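Local coordinates for protein hypoxanthine-guanine phosphoribosyltransferase (Leishmania tarentolae, PDB 1PZM) that probably catalyses the transfer of a phosphoribosyl group from phosphoribosyl pyrophosphate to hypoxanthine or guanine, making IMP or GMP in purine salvage, at residues E31-A36 against I180-D185; L61-K66 against I70-L75; I127-I132 against I174-V179; K42-D47 against V167-I172. All blocks are in the same frame, centred on the assembly; numbering follows the deposited sequence.

Near the N terminus, helix 30-48 supplies the first segments of both interaction 1 and interaction 4, which close the two longest loops of the set. Interaction 2 is local: strand 59-64 turns into helix 69-81 and packs against it, so it lies within the spans of both. Interaction 3 runs from the phosphate-binding loop after strand 127-128 to 174-179. It crosses interaction 4, whose strand ends just before 174, while interaction 1 encloses both by reaching 180-185. Together they tie helix 30-48 to the parallel core sheet and to the small antiparallel sheet beside the nucleotide. Interactions 1 and 2 meet at Asp74; interactions 1 and 3 both touch GMP.

Interaction 1: E31-A36 against I180-D185; sequences EQVWAA and IGYGMD. Unlike the reference sequence in segment 180-185: Gly183 (reference Val), Met184 (reference Trp), Asp185 (reference Thr). With 5GP (guanosine-5'-monophosphate), chain C.
Helix segment 31-36 and the tight reversal 180-185 come nearest at Val33 and Tyr182, whose CA atoms are still 9.2 Å apart; Gly181 to Met184 form a type I' turn with Tyr182 at its first corner. The tyrosine side chain bridges the gap. Its ring starts out anti to the backbone N (chi1 -159°) and reaches the helix, where Val33 lays CG1 over one face in a CH-pi contact, 3.9 Å from the centroid. The methyl is shifted toward the phenol end, so that Val33 CG1 is just 3.5 Å from Tyr182 CZ. The turn connects strand 179-180 to the chain leading to strand 196-199, in the small antiparallel sheet that type I phosphoribosyltransferases use as a hood beside the purine. Trp34 meets Tyr182 edge to edge rather than by stacking: NE1 stands 4.1 Å from Tyr182 OH, and both polar atoms are instead hydrogen-bonded to Asp74 OD2 of helix 69-81. One carboxylate oxygen thus fixes the indole and the phenol together, and Arg77 of the second subunit packs on both side chains. On the far side of the turn, Asp185 O lies 2.8 Å from N2 of the GMP base.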
# COMPACT_ATOMS: atom_id res chain seq x y z
N GLU A 31 -1.50 5.16 -16.77
CA GLU A 31 -2.65 4.67 -17.56
C GLU A 31 -2.34 3.28 -18.15
O GLU A 31 -3.21 2.39 -18.18
CB GLU A 31 -2.93 5.67 -18.72
CG GLU A 31 -3.51 7.00 -18.17
CD GLU A 31 -2.61 7.76 -17.14
OE1 GLU A 31 -1.38 7.88 -17.39
OE2 GLU A 31 -3.18 8.28 -16.12
N GLN A 32 -1.13 3.12 -18.69
CA GLN A 32 -0.74 1.86 -19.34
C GLN A 32 -0.62 0.75 -18.26
O GLN A 32 -0.93 -0.42 -18.52
CB GLN A 32 0.61 2.04 -20.12
CG GLN A 32 0.49 2.89 -21.41
CD GLN A 32 1.83 3.51 -21.83
OE1 GLN A 32 2.84 3.33 -21.13
NE2 GLN A 32 1.85 4.23 -22.96
N VAL A 33 -0.12 1.11 -17.07
CA VAL A 33 0.00 0.12 -15.96
C VAL A 33 -1.42 -0.31 -15.56
O VAL A 33 -1.74 -1.50 -15.44
CB VAL A 33 0.69 0.76 -14.71
CG1 VAL A 33 0.58 -0.16 -13.47
CG2 VAL A 33 2.19 1.10 -14.98
N TRP A 34 -2.31 0.68 -15.43
CA TRP A 34 -3.67 0.34 -15.13
C TRP A 34 -4.40 -0.51 -16.17
O TRP A 34 -5.06 -1.48 -15.78
CB TRP A 34 -4.48 1.61 -14.89
CG TRP A 34 -4.12 2.31 -13.57
CD1 TRP A 34 -3.49 1.78 -12.43
CD2 TRP A 34 -4.52 3.63 -13.23
NE1 TRP A 34 -3.43 2.75 -11.43
CE2 TRP A 34 -4.07 3.89 -11.89
CE3 TRP A 34 -5.18 4.67 -13.93
CZ2 TRP A 34 -4.28 5.15 -11.26
CZ3 TRP A 34 -5.39 5.93 -13.29
CH2 TRP A 34 -4.91 6.14 -11.98
N ALA A 35 -4.27 -0.18 -17.45
CA ALA A 35 -4.84 -1.02 -18.49
C ALA A 35 -4.29 -2.47 -18.48
O ALA A 35 -5.08 -3.40 -18.61
CB ALA A 35 -4.68 -0.38 -19.91
N ALA A 36 -2.97 -2.66 -18.29
CA ALA A 36 -2.41 -4.03 -18.29
C ALA A 36 -2.89 -4.79 -16.99
O ALA A 36 -3.17 -6.00 -17.00
CB ALA A 36 -0.83 -4.01 -18.36
N ILE A 180 12.30 3.22 -11.42
CA ILE A 180 11.81 3.89 -10.22
C ILE A 180 10.34 4.25 -10.51
O ILE A 180 9.90 4.16 -11.67
CB ILE A 180 12.65 5.18 -9.93
CG1 ILE A 180 12.48 6.16 -11.12
CG2 ILE A 180 14.17 4.82 -9.66
CD1 ILE A 180 12.97 7.57 -10.90
N GLY A 181 9.61 4.64 -9.46
CA GLY A 181 8.23 5.09 -9.62
C GLY A 181 7.21 4.01 -9.32
O GLY A 181 7.58 2.87 -9.26
N TYR A 182 5.94 4.36 -9.08
CA TYR A 182 4.91 3.31 -8.89
C TYR A 182 5.30 2.29 -7.76
O TYR A 182 5.10 1.04 -7.85
CB TYR A 182 4.53 2.68 -10.24
CG TYR A 182 3.18 2.00 -10.22
CD1 TYR A 182 2.00 2.75 -10.37
CD2 TYR A 182 3.08 0.62 -10.01
CE1 TYR A 182 0.76 2.16 -10.27
CE2 TYR A 182 1.84 0.00 -9.92
CZ TYR A 182 0.68 0.78 -10.07
OH TYR A 182 -0.57 0.18 -10.02
N GLY A 183 5.81 2.87 -6.65
CA GLY A 183 6.24 2.07 -5.50
C GLY A 183 7.70 1.71 -5.50
O GLY A 183 8.20 1.29 -4.45
N MET A 184 8.43 1.85 -6.62
CA MET A 184 9.84 1.35 -6.66
C MET A 184 10.77 2.53 -6.45
O MET A 184 10.50 3.63 -6.97
CB MET A 184 10.12 0.70 -8.04
CG MET A 184 9.28 -0.60 -8.19
SD MET A 184 9.05 -1.31 -9.86
CE MET A 184 7.67 -0.15 -10.41
N ASP A 185 11.87 2.32 -5.76
CA ASP A 185 12.65 3.45 -5.25
C ASP A 185 14.04 3.51 -5.85
O ASP A 185 14.53 2.51 -6.46
CB ASP A 185 12.83 3.31 -3.76
CG ASP A 185 13.80 2.18 -3.38
OD1 ASP A 185 13.62 1.05 -3.87
OD2 ASP A 185 14.76 2.35 -2.61
P 5GP C . 15.99 -10.05 -7.44
O1P 5GP C . 14.97 -10.53 -8.42
O2P 5GP C . 17.37 -10.08 -7.98
O3P 5GP C . 15.94 -11.02 -6.32
O5' 5GP C . 15.57 -8.58 -6.95
C5' 5GP C . 16.26 -7.88 -5.90
C4' 5GP C . 15.46 -6.67 -5.35
O4' 5GP C . 15.58 -5.48 -6.15
C3' 5GP C . 13.95 -6.90 -5.21
O3' 5GP C . 13.44 -6.29 -4.02
C2' 5GP C . 13.41 -6.19 -6.45
O2' 5GP C . 12.06 -5.87 -6.27
C1' 5GP C . 14.34 -4.98 -6.63
N9 5GP C . 14.52 -4.60 -8.07
C8 5GP C . 15.15 -5.29 -9.12
N7 5GP C . 15.17 -4.47 -10.26
C5 5GP C . 14.81 -3.22 -9.79
C6 5GP C . 14.64 -2.00 -10.45
O6 5GP C . 14.80 -1.91 -11.70
N1 5GP C . 14.25 -0.88 -9.72
C2 5GP C . 14.06 -0.98 -8.34
N2 5GP C . 13.72 0.07 -7.60
N3 5GP C . 14.21 -2.18 -7.70
C4 5GP C . 14.59 -3.29 -8.44

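Interaction 2: L61-K66 against I70-L75; sequences LLCVLK and IFTADL
Cys63 and Thr72 form the tight part of this strand-helix contact, where the CA atoms of Cys63 and Thr72, the nearest pair, are 6.2 Å apart. The threonine hydroxyl presses on the cysteine from the helix side: Thr72 OG1 is 3.2 Å from Cys63 SG and equally near Cys63 CB. Its methyl shares the load, with Thr72 CG2 3.8 Å from Cys63 CB. The sulfur is turned anti to the Cys63 backbone N (chi1 166°), which keeps it alongside the hydroxyl. Ser68 O, four residues earlier and just ahead of the helix, takes the main hydrogen bond of that hydroxyl, whose oxygen also packs on the cysteine. Packing is looser toward Leu61 and Leu75, where the two isobutyl groups meet by single methyls, Leu61 CD2 to Leu75 CD2 at 4.3 Å. At the other end of 61-66, a cis peptide bond joins Leu65 to Lys66, neither of which packs on 70-75. Lys66 is partly open to solvent; its ammonium group pairs with Glu188 and also reaches Val88 O of the second subunit. The contact belongs to the beta-alpha-beta unit formed by strand 59-64, helix 69-81 and strand 86-91. Strand 59-64 runs between strands 86-91 and 120-125 in the parallel sheet, Thr72 also rests on Val124, Phe71 and Leu75 pack on strand 148-156, and Ala73 meets Ala73 of the second subunit.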
# COMPACT_ATOMS: atom_id res chain seq x y z
N LEU A 61 -3.87 -11.88 -1.19
CA LEU A 61 -2.77 -11.17 -1.87
C LEU A 61 -1.70 -10.95 -0.81
O LEU A 61 -1.97 -10.33 0.25
CB LEU A 61 -3.26 -9.83 -2.43
CG LEU A 61 -4.35 -9.87 -3.54
CD1 LEU A 61 -4.82 -8.47 -3.90
CD2 LEU A 61 -3.86 -10.61 -4.77
N LEU A 62 -0.50 -11.49 -1.07
CA LEU A 62 0.66 -11.35 -0.20
C LEU A 62 1.58 -10.25 -0.74
O LEU A 62 2.39 -10.48 -1.69
CB LEU A 62 1.40 -12.72 -0.02
CG LEU A 62 0.76 -13.61 1.09
CD1 LEU A 62 -0.82 -13.75 1.12
CD2 LEU A 62 1.36 -15.01 1.04
N CYS A 63 1.43 -9.05 -0.15
CA CYS A 63 2.15 -7.88 -0.65
C CYS A 63 3.63 -7.84 -0.17
O CYS A 63 3.89 -7.82 1.03
CB CYS A 63 1.42 -6.59 -0.27
SG CYS A 63 2.38 -5.09 -0.48
N VAL A 64 4.57 -7.89 -1.11
CA VAL A 64 5.98 -7.90 -0.73
C VAL A 64 6.44 -6.45 -0.53
O VAL A 64 6.66 -5.73 -1.48
CB VAL A 64 6.87 -8.62 -1.74
CG1 VAL A 64 8.36 -8.69 -1.20
CG2 VAL A 64 6.37 -10.05 -1.99
N LEU A 65 6.52 -6.01 0.72
CA LEU A 65 7.01 -4.69 1.07
C LEU A 65 8.52 -4.47 0.77
O LEU A 65 9.31 -5.41 0.89
CB LEU A 65 6.79 -4.51 2.57
CG LEU A 65 5.28 -4.40 2.84
CD1 LEU A 65 5.06 -4.25 4.32
CD2 LEU A 65 4.63 -3.22 2.12
N LYS A 66 8.93 -3.25 0.42
CA LYS A 66 8.10 -2.02 0.39
C LYS A 66 7.46 -1.82 -0.94
O LYS A 66 6.37 -1.31 -1.05
CB LYS A 66 9.01 -0.80 0.63
CG LYS A 66 9.60 -0.65 2.09
CD LYS A 66 10.25 0.76 2.26
CE LYS A 66 10.83 1.03 3.64
NZ LYS A 66 11.26 2.46 3.67
N ILE A 70 2.08 -0.03 -3.86
CA ILE A 70 1.16 0.63 -4.80
C ILE A 70 0.44 -0.32 -5.77
O ILE A 70 -0.78 -0.25 -5.94
CB ILE A 70 1.83 1.83 -5.50
CG1 ILE A 70 2.07 2.91 -4.40
CG2 ILE A 70 0.91 2.37 -6.68
CD1 ILE A 70 2.93 4.08 -4.75
N PHE A 71 1.21 -1.24 -6.34
CA PHE A 71 0.69 -2.26 -7.25
C PHE A 71 -0.38 -3.08 -6.54
O PHE A 71 -1.42 -3.36 -7.12
CB PHE A 71 1.85 -3.15 -7.75
CG PHE A 71 1.42 -4.24 -8.71
CD1 PHE A 71 0.57 -3.96 -9.79
CD2 PHE A 71 1.93 -5.54 -8.56
CE1 PHE A 71 0.16 -4.97 -10.65
CE2 PHE A 71 1.58 -6.56 -9.48
CZ PHE A 71 0.69 -6.28 -10.50
N THR A 72 -0.10 -3.46 -5.28
CA THR A 72 -1.07 -4.20 -4.49
C THR A 72 -2.42 -3.39 -4.31
O THR A 72 -3.52 -3.93 -4.45
CB THR A 72 -0.49 -4.57 -3.07
OG1 THR A 72 0.67 -5.42 -3.19
CG2 THR A 72 -1.48 -5.42 -2.37
N ALA A 73 -2.30 -2.12 -3.93
CA ALA A 73 -3.49 -1.27 -3.72
C ALA A 73 -4.33 -1.22 -4.98
O ALA A 73 -5.56 -1.22 -4.89
CB ALA A 73 -3.06 0.13 -3.36
N ASP A 74 -3.66 -1.10 -6.13
CA ASP A 74 -4.39 -0.93 -7.41
C ASP A 74 -4.90 -2.31 -7.92
O ASP A 74 -6.04 -2.45 -8.31
CB ASP A 74 -3.43 -0.31 -8.44
CG ASP A 74 -3.15 1.18 -8.19
OD1 ASP A 74 -3.67 1.76 -7.16
OD2 ASP A 74 -2.42 1.84 -8.99
N LEU A 75 -4.05 -3.34 -7.87
CA LEU A 75 -4.49 -4.69 -8.27
C LEU A 75 -5.66 -5.14 -7.42
O LEU A 75 -6.58 -5.74 -7.96
CB LEU A 75 -3.35 -5.70 -8.16
CG LEU A 75 -3.68 -7.18 -8.37
CD1 LEU A 75 -4.16 -7.59 -9.84
CD2 LEU A 75 -2.43 -8.08 -7.92

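Interaction 3: I127-I132 against I174-V179; sequences IVDSAI and IPRAFV. Unlike the reference sequence in segment 174-179: Arg176 (reference His). With 5GP (guanosine-5'-monophosphate), chain C.
Segment 127-132, which carries the phosphate-binding loop of the phosphoribosyltransferase signature, faces segment 174-179, whose end binds the purine, across the bound GMP, and Asp129 and Arg176 link them by a salt bridge. Arg176 NH2 donates to the syn lone pair of Asp129 OD2 at 2.7 Å, from a guanidinium whose plane the oxygen misses by 26°. The second bond of the pair, Arg176 NE to Asp129 OD1 at 3.1 Å, is weak, and the two flat groups are twisted 34° apart. A water weakly joins Asp129 OD2 to Arg176 NE. Deeper in, Ile127 CD1 packs 3.9 Å from Val179 CG2 and also touches Ile174. The same isoleucine supports the nucleotide: CG2 of Ile127 sits 3.4 Å from N9 of the guanine, while Phe178 covers the opposite face of the base, its ring centred over N1. Val179 reads the base edge through its backbone, N to O6 at 2.8 Å and O from N1 at 2.6 Å. At the other end, Asp129 N binds phosphate oxygen O1P at 2.8 Å, joined by Ala131 N, and Ser130 N binds O2P. Ser130 OG also accepts from Ile132 N, an ST turn leading into helix 132-142. Loop amides just ahead of a helix N-terminus gripping the 5'-phosphate, with the base held by an aromatic ring on one face and backbone bonds at its edge, are characteristic of type I phosphoribosyltransferases.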
# COMPACT_ATOMS: atom_id res chain seq x y z
N ILE A 127 8.77 -5.98 -9.03
CA ILE A 127 9.74 -6.25 -10.08
C ILE A 127 10.58 -7.44 -9.70
O ILE A 127 10.97 -7.60 -8.54
CB ILE A 127 10.58 -4.95 -10.44
CG1 ILE A 127 11.49 -5.21 -11.65
CG2 ILE A 127 11.37 -4.38 -9.23
CD1 ILE A 127 11.77 -3.93 -12.46
N VAL A 128 10.81 -8.32 -10.67
CA VAL A 128 11.65 -9.49 -10.48
C VAL A 128 12.82 -9.44 -11.44
O VAL A 128 12.64 -9.34 -12.66
CB VAL A 128 10.87 -10.81 -10.59
CG1 VAL A 128 11.80 -12.02 -10.41
CG2 VAL A 128 9.75 -10.88 -9.52
N ASP A 129 14.03 -9.57 -10.90
CA ASP A 129 15.21 -9.46 -11.72
C ASP A 129 15.95 -10.82 -11.71
O ASP A 129 15.67 -11.67 -12.56
CB ASP A 129 16.01 -8.23 -11.23
CG ASP A 129 17.28 -7.98 -12.02
OD1 ASP A 129 17.39 -8.46 -13.18
OD2 ASP A 129 18.20 -7.28 -11.56
N SER A 130 16.82 -11.09 -10.71
CA SER A 130 17.49 -12.41 -10.68
C SER A 130 16.51 -13.49 -10.24
O SER A 130 16.75 -14.67 -10.49
CB SER A 130 18.67 -12.41 -9.68
OG SER A 130 18.14 -12.25 -8.34
N ALA A 131 15.45 -13.08 -9.55
CA ALA A 131 14.46 -14.01 -8.96
C ALA A 131 14.97 -14.73 -7.68
O ALA A 131 14.26 -15.58 -7.12
CB ALA A 131 13.95 -15.06 -10.03
N ILE A 132 16.16 -14.40 -7.18
CA ILE A 132 16.60 -15.03 -5.95
C ILE A 132 15.61 -14.70 -4.82
O ILE A 132 15.19 -15.58 -4.06
CB ILE A 132 18.07 -14.64 -5.65
CG1 ILE A 132 18.97 -15.32 -6.71
CG2 ILE A 132 18.55 -15.03 -4.19
CD1 ILE A 132 20.34 -14.79 -6.79
N ILE A 174 10.05 -6.50 -19.47
CA ILE A 174 10.87 -5.36 -19.92
C ILE A 174 12.31 -5.75 -19.93
O ILE A 174 12.70 -6.72 -19.28
CB ILE A 174 10.77 -4.14 -18.96
CG1 ILE A 174 11.31 -4.53 -17.57
CG2 ILE A 174 9.34 -3.58 -18.89
CD1 ILE A 174 11.39 -3.37 -16.52
N PRO A 175 13.13 -5.01 -20.66
CA PRO A 175 14.57 -5.33 -20.68
C PRO A 175 15.23 -4.89 -19.38
O PRO A 175 14.59 -4.33 -18.47
CB PRO A 175 15.11 -4.62 -21.93
CG PRO A 175 14.11 -3.57 -22.27
CD PRO A 175 12.80 -3.84 -21.51
N ARG A 176 16.49 -5.26 -19.22
CA ARG A 176 17.20 -4.85 -18.03
C ARG A 176 17.32 -3.32 -18.00
O ARG A 176 17.56 -2.64 -19.03
CB ARG A 176 18.51 -5.59 -17.89
CG ARG A 176 18.25 -6.97 -17.29
CD ARG A 176 19.41 -7.57 -16.53
NE ARG A 176 19.39 -7.18 -15.12
CZ ARG A 176 20.49 -7.13 -14.35
NH1 ARG A 176 21.67 -7.45 -14.87
NH2 ARG A 176 20.42 -6.78 -13.07
N ALA A 177 17.02 -2.77 -16.86
CA ALA A 177 17.18 -1.37 -16.70
C ALA A 177 16.78 -1.09 -15.25
O ALA A 177 15.97 -1.81 -14.66
CB ALA A 177 16.26 -0.62 -17.66
N PHE A 178 17.34 -0.07 -14.66
CA PHE A 178 16.90 0.16 -13.30
C PHE A 178 15.69 1.10 -13.30
O PHE A 178 15.77 2.21 -13.79
CB PHE A 178 18.04 0.70 -12.47
CG PHE A 178 17.71 0.76 -11.01
CD1 PHE A 178 17.04 1.86 -10.49
CD2 PHE A 178 18.04 -0.28 -10.18
CE1 PHE A 178 16.75 1.93 -9.13
CE2 PHE A 178 17.76 -0.22 -8.83
CZ PHE A 178 17.10 0.89 -8.31
N VAL A 179 14.55 0.64 -12.80
CA VAL A 179 13.40 1.52 -12.79
C VAL A 179 13.03 2.08 -11.41
O VAL A 179 13.41 1.47 -10.39
CB VAL A 179 12.18 0.91 -13.46
CG1 VAL A 179 12.55 0.32 -14.93
CG2 VAL A 179 11.50 -0.09 -12.55
P 5GP C . 15.99 -10.05 -7.44
O1P 5GP C . 14.97 -10.53 -8.42
O2P 5GP C . 17.37 -10.08 -7.98
O3P 5GP C . 15.94 -11.02 -6.32
O5' 5GP C . 15.57 -8.58 -6.95
C5' 5GP C . 16.26 -7.88 -5.90
C4' 5GP C . 15.46 -6.67 -5.35
O4' 5GP C . 15.58 -5.48 -6.15
C3' 5GP C . 13.95 -6.90 -5.21
O3' 5GP C . 13.44 -6.29 -4.02
C2' 5GP C . 13.41 -6.19 -6.45
O2' 5GP C . 12.06 -5.87 -6.27
C1' 5GP C . 14.34 -4.98 -6.63
N9 5GP C . 14.52 -4.60 -8.07
C8 5GP C . 15.15 -5.29 -9.12
N7 5GP C . 15.17 -4.47 -10.26
C5 5GP C . 14.81 -3.22 -9.79
C6 5GP C . 14.64 -2.00 -10.45
O6 5GP C . 14.80 -1.91 -11.70
N1 5GP C . 14.25 -0.88 -9.72
C2 5GP C . 14.06 -0.98 -8.34
N2 5GP C . 13.72 0.07 -7.60
N3 5GP C . 14.21 -2.18 -7.70
C4 5GP C . 14.59 -3.29 -8.44
O HOH W 1 18.00 -5.19 -13.53

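Interaction 4: K42-D47 against V167-I172; sequences KKIAAD and VDYPVI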
# COMPACT_ATOMS: atom_id res chain seq x y z
N LYS A 42 -8.70 -9.68 -15.04
CA LYS A 42 -9.71 -10.50 -15.69
C LYS A 42 -9.22 -11.94 -15.91
O LYS A 42 -10.00 -12.91 -15.83
CB LYS A 42 -10.19 -9.90 -17.03
CG LYS A 42 -10.80 -8.51 -16.94
CD LYS A 42 -11.21 -7.97 -18.35
CE LYS A 42 -11.69 -6.51 -18.16
NZ LYS A 42 -13.02 -6.40 -17.44
N LYS A 43 -7.94 -12.08 -16.24
CA LYS A 43 -7.33 -13.40 -16.38
C LYS A 43 -7.39 -14.18 -15.04
O LYS A 43 -7.88 -15.31 -14.99
CB LYS A 43 -5.87 -13.28 -16.82
CG LYS A 43 -5.56 -13.15 -18.27
CD LYS A 43 -4.01 -13.25 -18.47
CE LYS A 43 -3.55 -12.80 -19.91
NZ LYS A 43 -2.22 -12.07 -19.94
N ILE A 44 -6.90 -13.57 -13.96
CA ILE A 44 -6.93 -14.17 -12.60
C ILE A 44 -8.32 -14.70 -12.24
O ILE A 44 -8.47 -15.84 -11.79
CB ILE A 44 -6.37 -13.16 -11.52
CG1 ILE A 44 -4.85 -12.97 -11.71
CG2 ILE A 44 -6.67 -13.65 -10.08
CD1 ILE A 44 -4.15 -11.91 -10.69
N ALA A 45 -9.32 -13.87 -12.48
CA ALA A 45 -10.70 -14.19 -12.16
C ALA A 45 -11.08 -15.43 -12.94
O ALA A 45 -11.73 -16.32 -12.41
CB ALA A 45 -11.62 -13.03 -12.54
N ALA A 46 -10.64 -15.51 -14.19
CA ALA A 46 -11.10 -16.60 -15.05
C ALA A 46 -10.39 -17.85 -14.58
O ALA A 46 -11.00 -18.93 -14.52
CB ALA A 46 -10.78 -16.32 -16.58
N ASP A 47 -9.11 -17.70 -14.22
CA ASP A 47 -8.31 -18.82 -13.80
C ASP A 47 -8.79 -19.33 -12.44
O ASP A 47 -8.57 -20.48 -12.10
CB ASP A 47 -6.84 -18.44 -13.73
CG ASP A 47 -6.20 -18.24 -15.08
OD1 ASP A 47 -6.73 -18.74 -16.12
OD2 ASP A 47 -5.11 -17.62 -15.18
N VAL A 167 6.83 -17.63 -12.75
CA VAL A 167 5.99 -16.37 -12.61
C VAL A 167 4.67 -16.54 -13.34
O VAL A 167 4.62 -16.57 -14.58
CB VAL A 167 6.64 -15.06 -13.11
CG1 VAL A 167 5.64 -13.90 -13.10
CG2 VAL A 167 7.80 -14.64 -12.23
N ASP A 168 3.61 -16.78 -12.59
CA ASP A 168 2.34 -17.14 -13.24
C ASP A 168 1.75 -15.94 -13.98
O ASP A 168 1.21 -16.11 -15.07
CB ASP A 168 1.32 -17.63 -12.22
CG ASP A 168 1.90 -18.70 -11.35
OD1 ASP A 168 1.97 -19.84 -11.84
OD2 ASP A 168 2.36 -18.49 -10.23
N TYR A 169 1.87 -14.74 -13.37
CA TYR A 169 1.27 -13.54 -14.01
C TYR A 169 2.26 -12.38 -14.16
O TYR A 169 2.23 -11.43 -13.38
CB TYR A 169 -0.00 -13.10 -13.27
CG TYR A 169 -1.06 -14.20 -13.16
CD1 TYR A 169 -2.02 -14.39 -14.17
CD2 TYR A 169 -1.14 -14.98 -12.00
CE1 TYR A 169 -2.96 -15.39 -14.06
CE2 TYR A 169 -2.09 -15.96 -11.86
CZ TYR A 169 -3.00 -16.16 -12.88
OH TYR A 169 -3.96 -17.13 -12.73
N PRO A 170 3.11 -12.40 -15.17
CA PRO A 170 4.05 -11.31 -15.35
C PRO A 170 3.30 -10.28 -16.21
O PRO A 170 3.09 -10.51 -17.42
CB PRO A 170 5.17 -11.95 -16.16
CG PRO A 170 4.52 -13.12 -16.94
CD PRO A 170 3.18 -13.39 -16.27
N VAL A 171 2.96 -9.15 -15.62
CA VAL A 171 2.05 -8.22 -16.30
C VAL A 171 2.75 -7.55 -17.45
O VAL A 171 2.24 -7.49 -18.57
CB VAL A 171 1.53 -7.16 -15.30
CG1 VAL A 171 0.55 -6.25 -16.01
CG2 VAL A 171 0.81 -7.85 -14.15
N ILE A 172 3.95 -7.04 -17.19
CA ILE A 172 4.72 -6.41 -18.26
C ILE A 172 6.13 -6.96 -18.26
O ILE A 172 6.73 -7.06 -17.19
CB ILE A 172 4.79 -4.89 -18.02
CG1 ILE A 172 3.38 -4.33 -17.76
CG2 ILE A 172 5.51 -4.20 -19.20
CD1 ILE A 172 3.38 -2.82 -17.42
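Helix segment 42-47 passes the start of strand 169-173 with Ile44 and Tyr169 nearest, their CA atoms 8.3 Å apart, and the tyrosine carries the contact on both its face and its edge. Ile44 sets CG1 over the middle of the ring, 3.8 Å from the centroid and only 9° off the normal, a nearly vertical CH-pi contact. Asp47, one turn further on, points back against the tyrosine to meet its phenol end. Tyr169 OH donates to Asp47 OD2 at 2.8 Å, using the anti lone pair of that oxygen. OD2 lies in the ring plane, close also to Tyr169 CE1 (3.3 Å), and the carboxylate is turned 35° from the ring. With its CG anti to the carbonyl carbon (chi1 -71°), Asp47 leans its carboxylate over to the tyrosine. Cys40 and Tyr48 of the same helix and Met122 and Val152 of the sheet also pack around the ring, so the contact joins helix 30-48 to the parallel sheet away from the nucleotide. The bond to the hydroxyl should fix the end of the side chain, the methylene on the face should hinder turning of the ring, and the neighbouring carboxylate would probably make the phenol harder to ionise.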